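Side-chain contacts in RNase III inhibitor (Mycobacterium tuberculosis, PDB 5M3I), which is of unassigned function but belongs to the macro domain family, whose alpha/beta fold packs helices against a mixed beta-sheet: residues H83-P88 / I110-E115; S97-I102 / W135-Q140; A104-L109 / Q140-A145; A119-P124 / S144-L149. All coordinates share one frame; numbering follows the deposited sequence.

Contact 1: residues H83-P88 / I110-E115; sequences HIINFP and IRVIRE
No flat group lies between Ile-85 and its two partners, Val-112 and Ile-113; the two guanidinium groups of the helix lie away from this touch. The guanidinium of Arg-114 has the CG2 methyl of Ile-110 on one face, 3.5 Å above its plane and displaced toward the rim, while its NH2 donates to the carbonyl oxygen of Gln-148. The guanidinium of Arg-111 has Glu-115 at its edge and in its plane, although the placement of this pair is doubtful, and its NE forms a salt bridge with Asp-108. What joins strand to helix is purely aliphatic. Ile-85 leaves the strand toward the helix and its CD1 methyl does all the touching. The second torsion (chi2 171°) keeps that methyl at full reach, extended away from CA. It meets CG1 of Val-112 at 4.5 Å and, at the same separation of 4.5 Å, CG1 of Ile-113. Val-112 points toward the strand, whereas Ile-113 leaves the helix to one side and only the outer part of its chain approaches. These are light contacts, and no hydrogen bond crosses. Leu-109, one turn before Ile-113, and Met-70 also touch Ile-85, so its buried side chain has neighbours beyond this pair of segments. On the strand, Ile-85 and Phe-87 face the helix layer, while Asn-86 turns the other way to bond with Asn-29. Aliphatic residues of a strand in the mixed sheet, covered by the helix that follows it, are characteristic of the alpha/beta layering of the macro domain.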
loop_
_atom_site.group_PDB
_atom_site.type_symbol
_atom_site.label_atom_id
_atom_site.label_comp_id
_atom_site.label_asym_id
_atom_site.label_seq_id
_atom_site.Cartn_x
_atom_site.Cartn_y
_atom_site.Cartn_z
ATOM N N HIS A 83 -8.920 0.463 -7.038
ATOM C CA HIS A 83 -8.011 -0.601 -6.617
ATOM C C HIS A 83 -7.472 -0.392 -5.211
ATOM O O HIS A 83 -7.126 0.724 -4.827
ATOM C CB HIS A 83 -6.807 -0.682 -7.547
ATOM C CG HIS A 83 -7.167 -0.883 -8.981
ATOM N ND1 HIS A 83 -7.582 -2.103 -9.478
ATOM C CD2 HIS A 83 -7.186 -0.024 -10.022
ATOM C CE1 HIS A 83 -7.848 -1.982 -10.762
ATOM N NE2 HIS A 83 -7.608 -0.733 -11.114
ATOM N N ILE A 84 -7.378 -1.483 -4.469
ATOM C CA ILE A 84 -6.637 -1.527 -3.240
ATOM C C ILE A 84 -5.403 -2.347 -3.508
ATOM O O ILE A 84 -5.500 -3.524 -3.881
ATOM C CB ILE A 84 -7.420 -2.228 -2.088
ATOM C CG1 ILE A 84 -8.843 -1.696 -1.968
ATOM C CG2 ILE A 84 -6.647 -2.098 -0.777
ATOM C CD1 ILE A 84 -8.932 -0.205 -1.836
ATOM N N ILE A 85 -4.240 -1.736 -3.298
ATOM C CA ILE A 85 -2.953 -2.394 -3.474
ATOM C C ILE A 85 -2.421 -2.690 -2.083
ATOM O O ILE A 85 -1.990 -1.794 -1.356
ATOM C CB ILE A 85 -1.993 -1.509 -4.238
ATOM C CG1 ILE A 85 -2.622 -1.096 -5.572
ATOM C CG2 ILE A 85 -0.682 -2.241 -4.462
ATOM C CD1 ILE A 85 -1.850 -0.032 -6.326
ATOM N N ASN A 86 -2.479 -3.960 -1.700
ATOM C CA ASN A 86 -2.000 -4.389 -0.401
ATOM C C ASN A 86 -0.527 -4.674 -0.516
ATOM O O ASN A 86 -0.123 -5.607 -1.186
ATOM C CB ASN A 86 -2.748 -5.619 0.062
ATOM C CG ASN A 86 -4.214 -5.329 0.315
ATOM O OD1 ASN A 86 -4.567 -4.746 1.338
ATOM N ND2 ASN A 86 -5.085 -5.777 -0.592
ATOM N N PHE A 87 0.271 -3.854 0.154
ATOM C CA PHE A 87 1.747 -3.882 0.080
ATOM C C PHE A 87 2.258 -4.597 1.322
ATOM O O PHE A 87 2.070 -4.108 2.436
ATOM C CB PHE A 87 2.202 -2.427 0.080
ATOM C CG PHE A 87 3.630 -2.201 -0.184
ATOM C CD1 PHE A 87 4.599 -2.806 0.597
ATOM C CD2 PHE A 87 4.012 -1.367 -1.198
ATOM C CE1 PHE A 87 5.918 -2.586 0.342
ATOM C CE2 PHE A 87 5.334 -1.187 -1.495
ATOM C CZ PHE A 87 6.293 -1.764 -0.682
ATOM N N PRO A 88 2.894 -5.787 1.159
ATOM C CA PRO A 88 3.403 -6.470 2.375
ATOM C C PRO A 88 4.614 -5.792 2.954
ATOM O O PRO A 88 5.604 -5.665 2.291
ATOM C CB PRO A 88 3.737 -7.888 1.869
ATOM C CG PRO A 88 2.815 -8.059 0.663
ATOM C CD PRO A 88 2.925 -6.710 -0.001
ATOM N N ILE A 110 5.476 -0.412 -8.659
ATOM C CA ILE A 110 5.639 0.308 -9.898
ATOM C C ILE A 110 5.102 -0.532 -11.056
ATOM O O ILE A 110 4.397 -0.030 -11.923
ATOM C CB ILE A 110 7.123 0.588 -10.161
ATOM C CG1 ILE A 110 7.633 1.666 -9.203
ATOM C CG2 ILE A 110 7.372 0.985 -11.602
ATOM C CD1 ILE A 110 9.148 1.744 -9.184
ATOM N N ARG A 111 5.472 -1.794 -11.074
ATOM C CA ARG A 111 5.035 -2.696 -12.120
ATOM C C ARG A 111 3.503 -2.761 -12.172
ATOM O O ARG A 111 2.923 -2.718 -13.209
ATOM C CB ARG A 111 5.608 -4.094 -11.885
ATOM C CG ARG A 111 5.294 -5.076 -13.011
ATOM C CD ARG A 111 5.681 -6.513 -12.677
ATOM N NE ARG A 111 4.867 -7.049 -11.579
ATOM C CZ ARG A 111 3.573 -7.399 -11.648
ATOM N NH1 ARG A 111 2.889 -7.295 -12.777
ATOM N NH2 ARG A 111 2.959 -7.862 -10.564
ATOM N N VAL A 112 2.858 -2.829 -11.027
ATOM C CA VAL A 112 1.417 -2.962 -10.987
ATOM C C VAL A 112 0.710 -1.681 -11.478
ATOM O O VAL A 112 -0.355 -1.743 -12.108
ATOM C CB VAL A 112 0.994 -3.380 -9.558
ATOM C CG1 VAL A 112 -0.471 -3.124 -9.272
ATOM C CG2 VAL A 112 1.342 -4.844 -9.340
ATOM N N ILE A 113 1.249 -0.525 -11.100
ATOM C CA ILE A 113 0.672 0.742 -11.507
ATOM C C ILE A 113 0.737 0.857 -13.026
ATOM O O ILE A 113 -0.185 1.386 -13.626
ATOM C CB ILE A 113 1.340 1.938 -10.769
ATOM C CG1 ILE A 113 0.831 1.993 -9.318
ATOM C CG2 ILE A 113 1.048 3.262 -11.461
ATOM C CD1 ILE A 113 1.702 2.758 -8.366
ATOM N N ARG A 114 1.847 0.425 -13.613
ATOM C CA ARG A 114 2.022 0.451 -15.082
ATOM C C ARG A 114 1.051 -0.489 -15.753
ATOM O O ARG A 114 0.291 -0.086 -16.626
ATOM C CB ARG A 114 3.408 0.050 -15.467
ATOM C CG ARG A 114 4.402 1.174 -15.317
ATOM C CD ARG A 114 5.828 0.688 -15.540
ATOM N NE ARG A 114 6.749 1.811 -15.387
ATOM C CZ ARG A 114 8.045 1.710 -15.096
ATOM N NH1 ARG A 114 8.632 0.514 -14.877
ATOM N NH2 ARG A 114 8.764 2.830 -14.991
ATOM N N GLU A 115 1.072 -1.735 -15.296
ATOM C CA GLU A 115 0.211 -2.761 -15.852
ATOM C C GLU A 115 -1.271 -2.458 -15.792
ATOM O O GLU A 115 -1.971 -2.717 -16.755
ATOM C CB GLU A 115 0.524 -4.142 -15.274
ATOM C CG GLU A 115 1.778 -4.655 -15.954
ATOM C CD GLU A 115 2.222 -5.995 -15.459
ATOM O OE1 GLU A 115 1.508 -6.587 -14.606
ATOM O OE2 GLU A 115 3.300 -6.461 -15.902
#

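Contact 2: residues S97-I102 / W135-Q140; sequences SKLAYI and WEDVEQ
The first turns of two neighbouring helices of the macro domain, 99-115 and 135-147, meet where Leu-99 comes up against Asp-137 and Val-138. Leu-99 is the first helical residue after Lys-98, which occupies the N-cap position, and its side chain supplies both touching branches on its own helix. CG lies anti to the carbonyl carbon (chi1 -75°), which carries the two methyls across to the other helix although the side chain starts off to one side. The CD1 methyl then rests 3.8 Å from OD2 of Asp-137, a van der Waals approach to a carboxylate oxygen that involves no hydrogen bond. The CD2 methyl takes the inner place, 4.0 Å from CB of Asp-137 and 4.3 Å from CG2 of Val-138. The side chains of Leu-99 and Asp-137 cross at about a right angle, with both methyls of Leu-99 on one side of Asp-137, CD2 by CB and CD1 by OD2. Asp-137 points toward Leu-99 and remains partly exposed, as does Leu-99; Val-138 is buried and closes the inner side. Ile-102, one turn further on, also faces the second helix, but at a slightly longer range, and it packs on Leu-133 in the loop that leads into that helix. On the same loop, Gly-131 exchanges a backbone hydrogen bond with Ser-97, whose OG is also bonded to the carbonyl oxygen of Thr-89. With Val-138 on the buried side and Leu-99 and Asp-137 toward the margin, the contact joins the N-terminal turns of two helices that pack side by side in the alpha/beta fold of the macro domain.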
loop_
_atom_site.group_PDB
_atom_site.type_symbol
_atom_site.label_atom_id
_atom_site.label_comp_id
_atom_site.label_asym_id
_atom_site.label_seq_id
_atom_site.Cartn_x
_atom_site.Cartn_y
_atom_site.Cartn_z
ATOM N N SER A 97 9.183 -4.658 10.374
ATOM C CA SER A 97 9.354 -4.467 8.958
ATOM C C SER A 97 10.829 -4.270 8.737
ATOM O O SER A 97 11.567 -4.240 9.696
ATOM C CB SER A 97 8.557 -3.266 8.464
ATOM O OG SER A 97 8.667 -3.173 7.050
ATOM N N LYS A 98 11.246 -4.249 7.466
ATOM C CA LYS A 98 12.625 -3.979 7.075
ATOM C C LYS A 98 12.678 -3.233 5.782
ATOM O O LYS A 98 11.786 -3.365 4.915
ATOM C CB LYS A 98 13.377 -5.292 6.916
ATOM C CG LYS A 98 13.469 -6.026 8.241
ATOM C CD LYS A 98 14.423 -7.176 8.217
ATOM C CE LYS A 98 14.708 -7.646 9.652
ATOM N NZ LYS A 98 15.278 -9.000 9.581
ATOM N N LEU A 99 13.724 -2.448 5.624
ATOM C CA LEU A 99 13.932 -1.649 4.424
ATOM C C LEU A 99 14.000 -2.476 3.166
ATOM O O LEU A 99 13.432 -2.085 2.130
ATOM C CB LEU A 99 15.173 -0.759 4.554
ATOM C CG LEU A 99 14.925 0.451 5.485
ATOM C CD1 LEU A 99 16.223 1.176 5.809
ATOM C CD2 LEU A 99 13.922 1.446 4.920
ATOM N N ALA A 100 14.611 -3.640 3.275
ATOM C CA ALA A 100 14.653 -4.605 2.159
ATOM C C ALA A 100 13.248 -5.046 1.680
ATOM O O ALA A 100 13.056 -5.278 0.495
ATOM C CB ALA A 100 15.483 -5.811 2.529
ATOM N N TYR A 101 12.282 -5.139 2.597
ATOM C CA TYR A 101 10.916 -5.458 2.234
ATOM C C TYR A 101 10.236 -4.323 1.426
ATOM O O TYR A 101 9.383 -4.572 0.577
ATOM C CB TYR A 101 10.088 -5.738 3.483
ATOM C CG TYR A 101 10.552 -6.869 4.407
ATOM C CD1 TYR A 101 11.550 -7.799 4.044
ATOM C CD2 TYR A 101 9.914 -7.037 5.629
ATOM C CE1 TYR A 101 11.913 -8.843 4.928
ATOM C CE2 TYR A 101 10.271 -8.048 6.511
ATOM C CZ TYR A 101 11.263 -8.946 6.163
ATOM O OH TYR A 101 11.515 -9.915 7.076
ATOM N N ILE A 102 10.610 -3.086 1.759
ATOM C CA ILE A 102 10.063 -1.911 1.143
ATOM C C ILE A 102 10.681 -1.814 -0.253
ATOM O O ILE A 102 9.972 -1.548 -1.242
ATOM C CB ILE A 102 10.308 -0.625 1.986
ATOM C CG1 ILE A 102 9.751 -0.750 3.427
ATOM C CG2 ILE A 102 9.703 0.619 1.342
ATOM C CD1 ILE A 102 8.335 -1.219 3.561
ATOM N N TRP A 135 11.030 7.202 9.028
ATOM C CA TRP A 135 10.230 7.878 7.983
ATOM C C TRP A 135 11.095 8.391 6.843
ATOM O O TRP A 135 10.823 8.169 5.671
ATOM C CB TRP A 135 9.397 9.028 8.567
ATOM C CG TRP A 135 8.693 9.959 7.517
ATOM C CD1 TRP A 135 8.680 11.326 7.506
ATOM C CD2 TRP A 135 7.905 9.553 6.404
ATOM N NE1 TRP A 135 7.950 11.792 6.445
ATOM C CE2 TRP A 135 7.466 10.716 5.753
ATOM C CE3 TRP A 135 7.512 8.313 5.901
ATOM C CZ2 TRP A 135 6.670 10.677 4.616
ATOM C CZ3 TRP A 135 6.747 8.277 4.763
ATOM C CH2 TRP A 135 6.319 9.457 4.142
ATOM N N GLU A 136 12.130 9.105 7.201
ATOM C CA GLU A 136 12.943 9.779 6.216
ATOM C C GLU A 136 13.525 8.758 5.254
ATOM O O GLU A 136 13.679 9.045 4.060
ATOM C CB GLU A 136 14.022 10.607 6.913
ATOM C CG GLU A 136 14.838 11.455 5.985
ATOM C CD GLU A 136 15.820 12.346 6.710
ATOM O OE1 GLU A 136 15.703 12.570 7.945
ATOM O OE2 GLU A 136 16.739 12.826 6.025
ATOM N N ASP A 137 13.851 7.561 5.750
ATOM C CA ASP A 137 14.379 6.494 4.893
ATOM C C ASP A 137 13.341 6.033 3.864
ATOM O O ASP A 137 13.676 5.796 2.703
ATOM C CB ASP A 137 14.791 5.265 5.722
ATOM C CG ASP A 137 16.071 5.470 6.509
ATOM O OD1 ASP A 137 16.842 6.418 6.182
ATOM O OD2 ASP A 137 16.331 4.653 7.410
ATOM N N VAL A 138 12.134 5.790 4.362
ATOM C CA VAL A 138 11.032 5.292 3.575
ATOM C C VAL A 138 10.562 6.380 2.614
ATOM O O VAL A 138 10.392 6.111 1.433
ATOM C CB VAL A 138 9.866 4.874 4.465
ATOM C CG1 VAL A 138 8.645 4.486 3.617
ATOM C CG2 VAL A 138 10.269 3.703 5.359
ATOM N N GLU A 139 10.479 7.618 3.076
ATOM C CA GLU A 139 10.098 8.745 2.209
ATOM C C GLU A 139 11.028 8.897 1.005
ATOM O O GLU A 139 10.558 9.066 -0.107
ATOM C CB GLU A 139 10.023 10.043 3.012
ATOM C CG GLU A 139 9.541 11.253 2.260
ATOM C CD GLU A 139 9.600 12.521 3.094
ATOM O OE1 GLU A 139 10.726 12.960 3.442
ATOM O OE2 GLU A 139 8.526 13.063 3.431
ATOM N N GLN A 140 12.336 8.767 1.214
ATOM C CA GLN A 140 13.310 8.762 0.099
ATOM C C GLN A 140 12.972 7.711 -0.934
ATOM O O GLN A 140 12.964 7.991 -2.120
ATOM C CB GLN A 140 14.726 8.497 0.577
ATOM C CG GLN A 140 15.377 9.696 1.217
ATOM C CD GLN A 140 16.632 9.315 2.033
ATOM O OE1 GLN A 140 17.253 8.250 1.792
ATOM N NE2 GLN A 140 16.970 10.139 3.030
#

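Contact 3: residues A104-L109 / Q140-A145; sequences AGLIDL and QRLVSA
Leu-106 projects from helix 104-109 toward helix 140-145 and meets Arg-141, Leu-142 and Ala-145 with its two methyls. Its CG, anti to the carbonyl carbon (chi1 -73°), carries the fork across to the second helix, at about a right angle to the side chains of both Arg-141 and Leu-142. CD1 takes the outer position, 3.7 Å from CB of Arg-141 and 3.8 Å from the carbonyl oxygen of the same residue. CD2 goes inward: it lies 3.8 Å from CD2 of Leu-142 and 4.1 Å from the CB methyl of Ala-145. The three partners approach differently. Arg-141 begins by pointing at Leu-106, but its chain, extended from CG to NE, then leads the guanidinium away; only the base of this residue belongs to the apolar contact. Leu-142 starts off to one side and swings its CD2 branch back into the interface, while Ala-145 offers a short methyl directly. That small residue is the one nearest Leu-106 along the backbone, with CA atoms 6.6 Å apart. The short helical segments run nearly parallel, at 25°, with axes 10.6 Å apart at closest. The polar end of Arg-141 is occupied beyond the contact: NE forms a salt bridge with Asp-103, and NH1 donates to the carbonyl oxygen of Asp-137. Phe-87 touches Leu-106 from the sheet side. With no hydrogen bond or salt bridge crossing between the two segments, their association rests on dispersion and the burial of aliphatic surface, while the charge of Arg-141 is probably balanced at the margin by Asp-103.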
loop_
_atom_site.group_PDB
_atom_site.type_symbol
_atom_site.label_atom_id
_atom_site.label_comp_id
_atom_site.label_asym_id
_atom_site.label_seq_id
_atom_site.Cartn_x
_atom_site.Cartn_y
_atom_site.Cartn_z
ATOM N N ALA A 104 11.798 -4.189 -2.128
ATOM C CA ALA A 104 11.295 -5.258 -2.981
ATOM C C ALA A 104 9.846 -4.995 -3.381
ATOM O O ALA A 104 9.470 -5.173 -4.534
ATOM C CB ALA A 104 11.449 -6.629 -2.305
ATOM N N GLY A 105 9.034 -4.571 -2.436
ATOM C CA GLY A 105 7.663 -4.196 -2.744
ATOM C C GLY A 105 7.496 -3.037 -3.733
ATOM O O GLY A 105 6.596 -3.072 -4.578
ATOM N N LEU A 106 8.349 -2.034 -3.637
ATOM C CA LEU A 106 8.258 -0.883 -4.506
ATOM C C LEU A 106 8.469 -1.283 -5.939
ATOM O O LEU A 106 7.778 -0.764 -6.833
ATOM C CB LEU A 106 9.254 0.228 -4.095
ATOM C CG LEU A 106 8.835 0.951 -2.801
ATOM C CD1 LEU A 106 9.979 1.825 -2.295
ATOM C CD2 LEU A 106 7.629 1.811 -2.980
ATOM N N ILE A 107 9.380 -2.219 -6.172
ATOM C CA ILE A 107 9.577 -2.714 -7.508
ATOM C C ILE A 107 8.233 -3.199 -8.071
ATOM O O ILE A 107 7.863 -2.824 -9.182
ATOM C CB ILE A 107 10.644 -3.841 -7.564
ATOM C CG1 ILE A 107 12.048 -3.269 -7.259
ATOM C CG2 ILE A 107 10.651 -4.499 -8.961
ATOM C CD1 ILE A 107 13.152 -4.318 -7.063
ATOM N N ASP A 108 7.502 -4.023 -7.307
ATOM C CA ASP A 108 6.266 -4.567 -7.823
ATOM C C ASP A 108 5.152 -3.531 -7.806
ATOM O O ASP A 108 4.220 -3.616 -8.615
ATOM C CB ASP A 108 5.856 -5.809 -7.087
ATOM C CG ASP A 108 4.856 -6.633 -7.856
ATOM O OD1 ASP A 108 5.163 -7.050 -8.987
ATOM O OD2 ASP A 108 3.764 -6.937 -7.337
ATOM N N LEU A 109 5.195 -2.588 -6.875
ATOM C CA LEU A 109 4.202 -1.529 -6.872
ATOM C C LEU A 109 4.266 -0.738 -8.195
ATOM O O LEU A 109 3.217 -0.424 -8.748
ATOM C CB LEU A 109 4.401 -0.555 -5.715
ATOM C CG LEU A 109 3.410 0.624 -5.675
ATOM C CD1 LEU A 109 1.965 0.164 -5.527
ATOM C CD2 LEU A 109 3.770 1.562 -4.522
ATOM N N GLN A 140 12.336 8.767 1.214
ATOM C CA GLN A 140 13.310 8.762 0.099
ATOM C C GLN A 140 12.972 7.711 -0.934
ATOM O O GLN A 140 12.964 7.991 -2.120
ATOM C CB GLN A 140 14.726 8.497 0.577
ATOM C CG GLN A 140 15.377 9.696 1.217
ATOM C CD GLN A 140 16.632 9.315 2.033
ATOM O OE1 GLN A 140 17.253 8.250 1.792
ATOM N NE2 GLN A 140 16.970 10.139 3.030
ATOM N N ARG A 141 12.721 6.501 -0.472
ATOM C CA ARG A 141 12.454 5.400 -1.382
ATOM C C ARG A 141 11.149 5.590 -2.119
ATOM O O ARG A 141 11.073 5.337 -3.315
ATOM C CB ARG A 141 12.472 4.078 -0.659
ATOM C CG ARG A 141 13.872 3.678 -0.242
ATOM C CD ARG A 141 13.829 2.650 0.878
ATOM N NE ARG A 141 15.158 2.118 1.142
ATOM C CZ ARG A 141 16.115 2.764 1.804
ATOM N NH1 ARG A 141 15.919 3.974 2.295
ATOM N NH2 ARG A 141 17.289 2.190 1.978
ATOM N N LEU A 142 10.144 6.052 -1.427
ATOM C CA LEU A 142 8.868 6.311 -2.054
ATOM C C LEU A 142 9.008 7.350 -3.150
ATOM O O LEU A 142 8.496 7.131 -4.269
ATOM C CB LEU A 142 7.825 6.783 -1.051
ATOM C CG LEU A 142 7.239 5.732 -0.125
ATOM C CD1 LEU A 142 6.346 6.388 0.919
ATOM C CD2 LEU A 142 6.415 4.735 -0.908
ATOM N N VAL A 143 9.705 8.446 -2.858
ATOM C CA VAL A 143 9.827 9.539 -3.819
ATOM C C VAL A 143 10.570 9.020 -5.032
ATOM O O VAL A 143 10.171 9.278 -6.155
ATOM C CB VAL A 143 10.523 10.773 -3.192
ATOM C CG1 VAL A 143 10.963 11.768 -4.234
ATOM C CG2 VAL A 143 9.583 11.458 -2.222
ATOM N N SER A 144 11.657 8.291 -4.792
ATOM C CA SER A 144 12.490 7.678 -5.864
ATOM C C SER A 144 11.679 6.783 -6.748
ATOM O O SER A 144 11.746 6.889 -7.959
ATOM C CB SER A 144 13.631 6.847 -5.234
ATOM O OG SER A 144 14.622 7.722 -4.788
ATOM N N ALA A 145 10.873 5.937 -6.136
ATOM C CA ALA A 145 10.075 5.010 -6.919
ATOM C C ALA A 145 9.093 5.742 -7.861
ATOM O O ALA A 145 8.978 5.393 -9.027
ATOM C CB ALA A 145 9.343 4.039 -6.011
#

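Contact 4: residues A119-P124 / S144-L149; sequences ASVAVP and SAFQQL
Phe-146 reaches Val-121 and Val-123 within the beta-alpha-beta unit made by strand 120-123, helix 135-147 and strand 153-156, a building block of the macro domain sheet. All of the cross-segment contact is apolar. Both valines point toward the helix and lie on the same side of the strand, with Ala-122 between them facing the other way. The phenyl group is directed at the strand by a CG anti to the carbonyl carbon (chi1 -78°), and its outer end, CE1, CZ and CE2, abuts the two valine methyls, with CZ near both. Val-121 comes in aslant, while Val-123 and Phe-146 reach toward each other from opposite directions; both methyls stand oblique to the ring plane. Helix residue Ile-113 and strand residue Ala-154 also touch Phe-146, placing it at the junction of sheet and two helices.

No hydrogen bond crosses between the two segments. Val-121 is tied by its backbone to Asp-153 and Val-155 in the neighbouring strand, while the chain after Phe-146 turns with Leu-149 N bonded to Phe-146 O at 2.9 Å. At the ring itself, CE1 of Phe-146 lies 3.5 Å from CG1 of Val-121, and CZ of Phe-146 lies 3.8 Å from CG2 of Val-123.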
loop_
_atom_site.group_PDB
_atom_site.type_symbol
_atom_site.label_atom_id
_atom_site.label_comp_id
_atom_site.label_asym_id
_atom_site.label_seq_id
_atom_site.Cartn_x
_atom_site.Cartn_y
_atom_site.Cartn_z
ATOM N N ALA A 119 -3.671 6.026 -12.839
ATOM C CA ALA A 119 -3.318 7.463 -12.992
ATOM C C ALA A 119 -2.926 8.147 -11.658
ATOM O O ALA A 119 -2.251 9.161 -11.667
ATOM C CB ALA A 119 -4.501 8.204 -13.565
ATOM N N SER A 120 -3.391 7.600 -10.536
ATOM C CA SER A 120 -3.177 8.232 -9.275
ATOM C C SER A 120 -3.222 7.193 -8.155
ATOM O O SER A 120 -4.040 6.274 -8.198
ATOM C CB SER A 120 -4.210 9.367 -9.051
ATOM O OG SER A 120 -5.479 8.850 -8.744
ATOM N N VAL A 121 -2.377 7.407 -7.150
ATOM C CA VAL A 121 -2.308 6.521 -5.998
ATOM C C VAL A 121 -1.988 7.290 -4.696
ATOM O O VAL A 121 -1.284 8.298 -4.716
ATOM C CB VAL A 121 -1.308 5.411 -6.295
ATOM C CG1 VAL A 121 0.036 5.989 -6.503
ATOM C CG2 VAL A 121 -1.269 4.410 -5.169
ATOM N N ALA A 122 -2.560 6.824 -3.594
ATOM C CA ALA A 122 -2.295 7.373 -2.252
ATOM C C ALA A 122 -1.527 6.330 -1.511
ATOM O O ALA A 122 -1.943 5.145 -1.471
ATOM C CB ALA A 122 -3.581 7.703 -1.515
ATOM N N VAL A 123 -0.450 6.761 -0.864
ATOM C CA VAL A 123 0.481 5.852 -0.202
ATOM C C VAL A 123 0.688 6.255 1.278
ATOM O O VAL A 123 0.930 7.424 1.550
ATOM C CB VAL A 123 1.829 5.899 -0.922
ATOM C CG1 VAL A 123 2.721 4.843 -0.375
ATOM C CG2 VAL A 123 1.636 5.693 -2.434
ATOM N N PRO A 124 0.577 5.305 2.216
ATOM C CA PRO A 124 0.834 5.557 3.621
ATOM C C PRO A 124 2.300 5.430 3.933
ATOM O O PRO A 124 3.070 5.035 3.069
ATOM C CB PRO A 124 0.071 4.437 4.322
ATOM C CG PRO A 124 0.154 3.320 3.356
ATOM C CD PRO A 124 0.085 3.936 1.998
ATOM N N SER A 144 11.657 8.291 -4.792
ATOM C CA SER A 144 12.490 7.678 -5.864
ATOM C C SER A 144 11.679 6.783 -6.748
ATOM O O SER A 144 11.746 6.889 -7.959
ATOM C CB SER A 144 13.631 6.847 -5.234
ATOM O OG SER A 144 14.622 7.722 -4.788
ATOM N N ALA A 145 10.873 5.937 -6.136
ATOM C CA ALA A 145 10.075 5.010 -6.919
ATOM C C ALA A 145 9.093 5.742 -7.861
ATOM O O ALA A 145 8.978 5.393 -9.027
ATOM C CB ALA A 145 9.343 4.039 -6.011
ATOM N N PHE A 146 8.433 6.776 -7.345
ATOM C CA PHE A 146 7.429 7.523 -8.124
ATOM C C PHE A 146 8.012 8.473 -9.146
ATOM O O PHE A 146 7.321 8.823 -10.094
ATOM C CB PHE A 146 6.410 8.255 -7.208
ATOM C CG PHE A 146 5.388 7.331 -6.657
ATOM C CD1 PHE A 146 4.401 6.850 -7.477
ATOM C CD2 PHE A 146 5.495 6.842 -5.382
ATOM C CE1 PHE A 146 3.474 5.937 -7.018
ATOM C CE2 PHE A 146 4.610 5.898 -4.911
ATOM C CZ PHE A 146 3.592 5.436 -5.734
ATOM N N GLN A 147 9.277 8.846 -9.009
ATOM C CA GLN A 147 9.938 9.513 -10.103
ATOM C C GLN A 147 10.085 8.636 -11.368
ATOM O O GLN A 147 10.302 9.181 -12.449
ATOM C CB GLN A 147 11.284 10.030 -9.654
ATOM C CG GLN A 147 11.077 11.234 -8.767
ATOM C CD GLN A 147 12.350 11.708 -8.159
ATOM O OE1 GLN A 147 13.298 10.976 -8.076
ATOM N NE2 GLN A 147 12.366 12.943 -7.714
ATOM N N GLN A 148 9.977 7.310 -11.237
ATOM C CA GLN A 148 9.904 6.442 -12.402
ATOM C C GLN A 148 8.507 6.376 -13.027
ATOM O O GLN A 148 8.338 5.757 -14.061
ATOM C CB GLN A 148 10.346 5.024 -12.065
ATOM C CG GLN A 148 11.709 4.885 -11.392
ATOM C CD GLN A 148 12.185 3.461 -11.349
ATOM O OE1 GLN A 148 12.306 2.776 -12.390
ATOM N NE2 GLN A 148 12.533 3.016 -10.157
ATOM N N LEU A 149 7.525 7.057 -12.437
ATOM C CA LEU A 149 6.187 7.110 -12.994
ATOM C C LEU A 149 5.786 8.565 -13.177
ATOM O O LEU A 149 4.889 9.050 -12.494
ATOM C CB LEU A 149 5.232 6.409 -12.067
ATOM C CG LEU A 149 5.518 4.926 -11.807
ATOM C CD1 LEU A 149 4.719 4.481 -10.623
ATOM C CD2 LEU A 149 5.186 4.099 -13.026
#

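In the fold
Helices 99-115 and 135-147 tie the four contacts together. Contacts 2 and 3 follow one another along this helix pair, their centres about 9 Å apart, while contacts 1 and 4 set the same two helices on strands 83-88 and 120-123 of the mixed sheet. Contacts 1 and 2, at opposite ends of helix 99-115, have centres about 17 Å apart; the centres of contacts 3 and 4, which share Ser-144 and Ala-145, are about 8 Å apart. Along the chain, contact 1 closes before contact 4 opens, whereas contacts 2 and 3 each alternate with contact 1. Contacts 1, 3 and 4 belong to the buried layered core, and contact 2 continues the helix pair to its margin.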